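Local coordinates for metastasis-associated protein MTA1 (Homo sapiens, PDB 6G16) that probably binds the histone chaperone subunit RBBP4 or RBBP7 through this region, recruiting it to the nucleosome remodelling and deacetylase (NuRD) complex, at residues 22-27 and 52-57. Sequence-based numbering, arbitrary orientation.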
ATOM      1  N   ARG B  22     -27.759   3.596   3.565  1.00 55.74           N
ATOM      2  CA  ARG B  22     -26.684   4.559   3.781  1.00 56.11           C
ATOM      3  C   ARG B  22     -26.982   5.862   3.042  1.00 56.69           C
ATOM      4  O   ARG B  22     -26.673   6.948   3.545  1.00 55.71           O
ATOM      5  CB  ARG B  22     -25.331   3.986   3.325  1.00 55.58           C
ATOM      6  CG  ARG B  22     -24.801   2.864   4.199  1.00 54.27           C
ATOM      7  CD  ARG B  22     -23.376   2.464   3.870  1.00 52.58           C
ATOM      8  NE  ARG B  22     -23.191   2.238   2.443  1.00 51.63           N
ATOM      9  CZ  ARG B  22     -22.604   1.183   1.877  1.00 49.90           C
ATOM     10  NH1 ARG B  22     -22.103   0.186   2.590  1.00 48.52           N
ATOM     11  NH2 ARG B  22     -22.495   1.149   0.551  1.00 50.70           N
ATOM     12  N   ARG B  23     -27.579   5.755   1.852  1.00 57.53           N
ATOM     13  CA  ARG B  23     -27.929   6.953   1.071  1.00 57.00           C
ATOM     14  C   ARG B  23     -29.174   7.616   1.641  1.00 54.30           C
ATOM     15  O   ARG B  23     -29.150   8.804   1.955  1.00 51.78           O
ATOM     16  CB  ARG B  23     -28.063   6.639  -0.415  1.00 57.42           C
ATOM     17  CG  ARG B  23     -26.704   6.469  -1.090  1.00 61.09           C
ATOM     18  CD  ARG B  23     -26.796   6.503  -2.608  1.00 65.46           C
ATOM     19  NE  ARG B  23     -25.491   6.407  -3.284  1.00 71.25           N
ATOM     20  CZ  ARG B  23     -24.690   7.431  -3.604  1.00 75.34           C
ATOM     21  NH1 ARG B  23     -25.017   8.684  -3.304  1.00 81.57           N
ATOM     22  NH2 ARG B  23     -23.538   7.200  -4.233  1.00 75.61           N
ATOM     23  N   LEU B  24     -30.235   6.843   1.840  1.00 55.03           N
ATOM     24  CA  LEU B  24     -31.456   7.352   2.482  1.00 56.52           C
ATOM     25  C   LEU B  24     -31.256   8.077   3.800  1.00 58.53           C
ATOM     26  O   LEU B  24     -31.884   9.110   4.027  1.00 62.65           O
ATOM     27  CB  LEU B  24     -32.435   6.207   2.752  1.00 56.32           C
ATOM     28  CG  LEU B  24     -33.389   5.827   1.612  1.00 57.15           C
ATOM     29  CD1 LEU B  24     -34.584   5.077   2.219  1.00 57.01           C
ATOM     30  CD2 LEU B  24     -33.865   7.055   0.804  1.00 57.75           C
ATOM     31  N   CYS B  25     -30.405   7.519   4.657  1.00 55.62           N
ATOM     32  CA  CYS B  25     -30.193   8.039   5.994  1.00 54.54           C
ATOM     33  C   CYS B  25     -28.852   8.776   6.099  1.00 53.88           C
ATOM     34  O   CYS B  25     -28.234   8.882   7.174  1.00 51.58           O
ATOM     35  CB  CYS B  25     -30.304   6.898   6.993  1.00 57.37           C
ATOM     36  SG  CYS B  25     -31.846   5.966   6.756  1.00 61.76           S
ATOM     37  N   ARG B  26     -28.432   9.328   4.964  1.00 54.20           N
ATOM     38  CA  ARG B  26     -27.288  10.230   4.896  1.00 55.68           C
ATOM     39  C   ARG B  26     -27.168  11.176   6.097  1.00 54.16           C
ATOM     40  O   ARG B  26     -26.088  11.361   6.614  1.00 53.48           O
ATOM     41  CB  ARG B  26     -27.362  11.029   3.582  1.00 58.09           C
ATOM     42  CG  ARG B  26     -26.217  12.008   3.361  1.00 65.26           C
ATOM     43  CD  ARG B  26     -26.137  12.498   1.918  1.00 71.71           C
ATOM     44  NE  ARG B  26     -25.981  11.394   0.961  1.00 82.00           N
ATOM     45  CZ  ARG B  26     -24.836  10.756   0.688  1.00 93.62           C
ATOM     46  NH1 ARG B  26     -23.694  11.098   1.289  1.00100.28           N
ATOM     47  NH2 ARG B  26     -24.819   9.764  -0.209  1.00 93.90           N
ATOM     48  N   GLU B  27     -28.271  11.768   6.531  1.00 59.08           N
ATOM     49  CA  GLU B  27     -28.226  12.798   7.588  1.00 63.06           C
ATOM     50  C   GLU B  27     -27.963  12.219   8.977  1.00 61.14           C
ATOM     51  O   GLU B  27     -27.476  12.926   9.867  1.00 60.66           O
ATOM     52  CB  GLU B  27     -29.523  13.638   7.617  1.00 66.37           C
ATOM     53  CG  GLU B  27     -29.998  14.233   6.288  1.00 70.70           C
ATOM     54  CD  GLU B  27     -28.909  14.917   5.474  1.00 75.11           C
ATOM     55  OE1 GLU B  27     -27.921  15.424   6.087  1.00 76.02           O
ATOM     56  OE2 GLU B  27     -29.062  14.947   4.215  1.00 75.31           O
ATOM     57  N   THR B  52     -36.377   1.736   7.331  1.00 71.04           N
ATOM     58  CA  THR B  52     -37.644   0.969   7.250  1.00 72.15           C
ATOM     59  C   THR B  52     -38.864   1.910   7.118  1.00 73.15           C
ATOM     60  O   THR B  52     -39.825   1.598   6.395  1.00 73.48           O
ATOM     61  CB  THR B  52     -37.836  -0.040   8.412  1.00 72.01           C
ATOM     62  OG1 THR B  52     -37.821   0.640   9.671  1.00 73.00           O
ATOM     63  CG2 THR B  52     -36.736  -1.110   8.399  1.00 71.16           C
ATOM     64  N   ALA B  53     -38.796   3.075   7.771  1.00 73.83           N
ATOM     65  CA  ALA B  53     -39.859   4.094   7.675  1.00 73.00           C
ATOM     66  C   ALA B  53     -39.931   4.781   6.292  1.00 72.28           C
ATOM     67  O   ALA B  53     -41.012   4.892   5.703  1.00 74.59           O
ATOM     68  CB  ALA B  53     -39.683   5.138   8.765  1.00 72.37           C
ATOM     69  N   ARG B  54     -38.787   5.209   5.770  1.00 75.71           N
ATOM     70  CA  ARG B  54     -38.718   5.905   4.470  1.00 80.80           C
ATOM     71  C   ARG B  54     -38.488   4.979   3.239  1.00 82.96           C
ATOM     72  O   ARG B  54     -38.077   5.460   2.160  1.00 76.28           O
ATOM     73  CB  ARG B  54     -37.600   6.961   4.510  1.00 82.12           C
ATOM     74  CG  ARG B  54     -37.809   8.078   5.512  1.00 82.69           C
ATOM     75  CD  ARG B  54     -36.513   8.862   5.706  1.00 87.10           C
ATOM     76  NE  ARG B  54     -35.988   9.453   4.464  1.00 91.30           N
ATOM     77  CZ  ARG B  54     -34.968  10.317   4.393  1.00 90.61           C
ATOM     78  NH1 ARG B  54     -34.334  10.717   5.496  1.00 90.48           N
ATOM     79  NH2 ARG B  54     -34.578  10.789   3.199  1.00 87.50           N
ATOM     80  N   LEU B  55     -38.746   3.677   3.390  1.00 88.14           N
ATOM     81  CA  LEU B  55     -38.562   2.728   2.279  1.00 89.77           C
ATOM     82  C   LEU B  55     -39.470   2.954   1.040  1.00 91.36           C
ATOM     83  O   LEU B  55     -39.047   2.623  -0.083  1.00 96.92           O
ATOM     84  CB  LEU B  55     -38.673   1.270   2.767  1.00 91.05           C
ATOM     85  CG  LEU B  55     -39.972   0.657   3.339  1.00 87.68           C
ATOM     86  CD1 LEU B  55     -40.969   0.248   2.250  1.00 85.72           C
ATOM     87  CD2 LEU B  55     -39.628  -0.571   4.189  1.00 83.42           C
ATOM     88  N   PRO B  56     -40.709   3.503   1.228  1.00 83.04           N
ATOM     89  CA  PRO B  56     -41.529   3.760   0.024  1.00 78.29           C
ATOM     90  C   PRO B  56     -41.068   4.914  -0.912  1.00 75.99           C
ATOM     91  O   PRO B  56     -41.905   5.709  -1.356  1.00 73.63           O
ATOM     92  CB  PRO B  56     -42.945   4.041   0.609  1.00 78.71           C
ATOM     93  CG  PRO B  56     -42.730   4.397   2.035  1.00 78.25           C
ATOM     94  CD  PRO B  56     -41.539   3.589   2.460  1.00 79.58           C
ATOM     95  N   GLU B  57     -39.774   4.996  -1.240  1.00 75.96           N
ATOM     96  CA  GLU B  57     -39.312   5.920  -2.301  1.00 74.78           C
ATOM     97  C   GLU B  57     -37.854   5.646  -2.683  1.00 74.19           C
ATOM     98  O   GLU B  57     -37.378   6.135  -3.723  1.00 72.17           O
ATOM     99  CB  GLU B  57     -39.483   7.400  -1.889  1.00 71.93           C
TER
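L24 and R54 alone carry this contact, L24 as the last residue of helix 16-24, R54 just past the end of helix 44-53. The van der Waals part is small: one methyl, L24 CD1, lies 4.2 Å from R54 CB, with R54 O also beside it. Leucine suits a helix end facing such a neighbour, since this methyl reaches across without needing a polar partner.

The polar part is electrostatic. R54 extends its long chain across to the end of helix 16-24, a span that suits arginine, and the bend at chi3 (58°) presents a guanidinium face to L24 O. The C=O bond of L24 points almost straight at that face, toward its rim. L24 O lies 2.9 Å above the plane and 3.3 Å from R54 CZ. Approaching a face, it meets no N-H at a usable angle; charge attraction is probably what remains. R54 NH1 instead forms a salt bridge with E50, four residues earlier, in helix 44-53, which probably helps hold the group there.

Next in the chain, C25, the N-cap of helix 26-29, packs on I47, E50 and C51 of helix 44-53, while R22, R23 and R26 form salt bridges with acidic side chains of another protein chain.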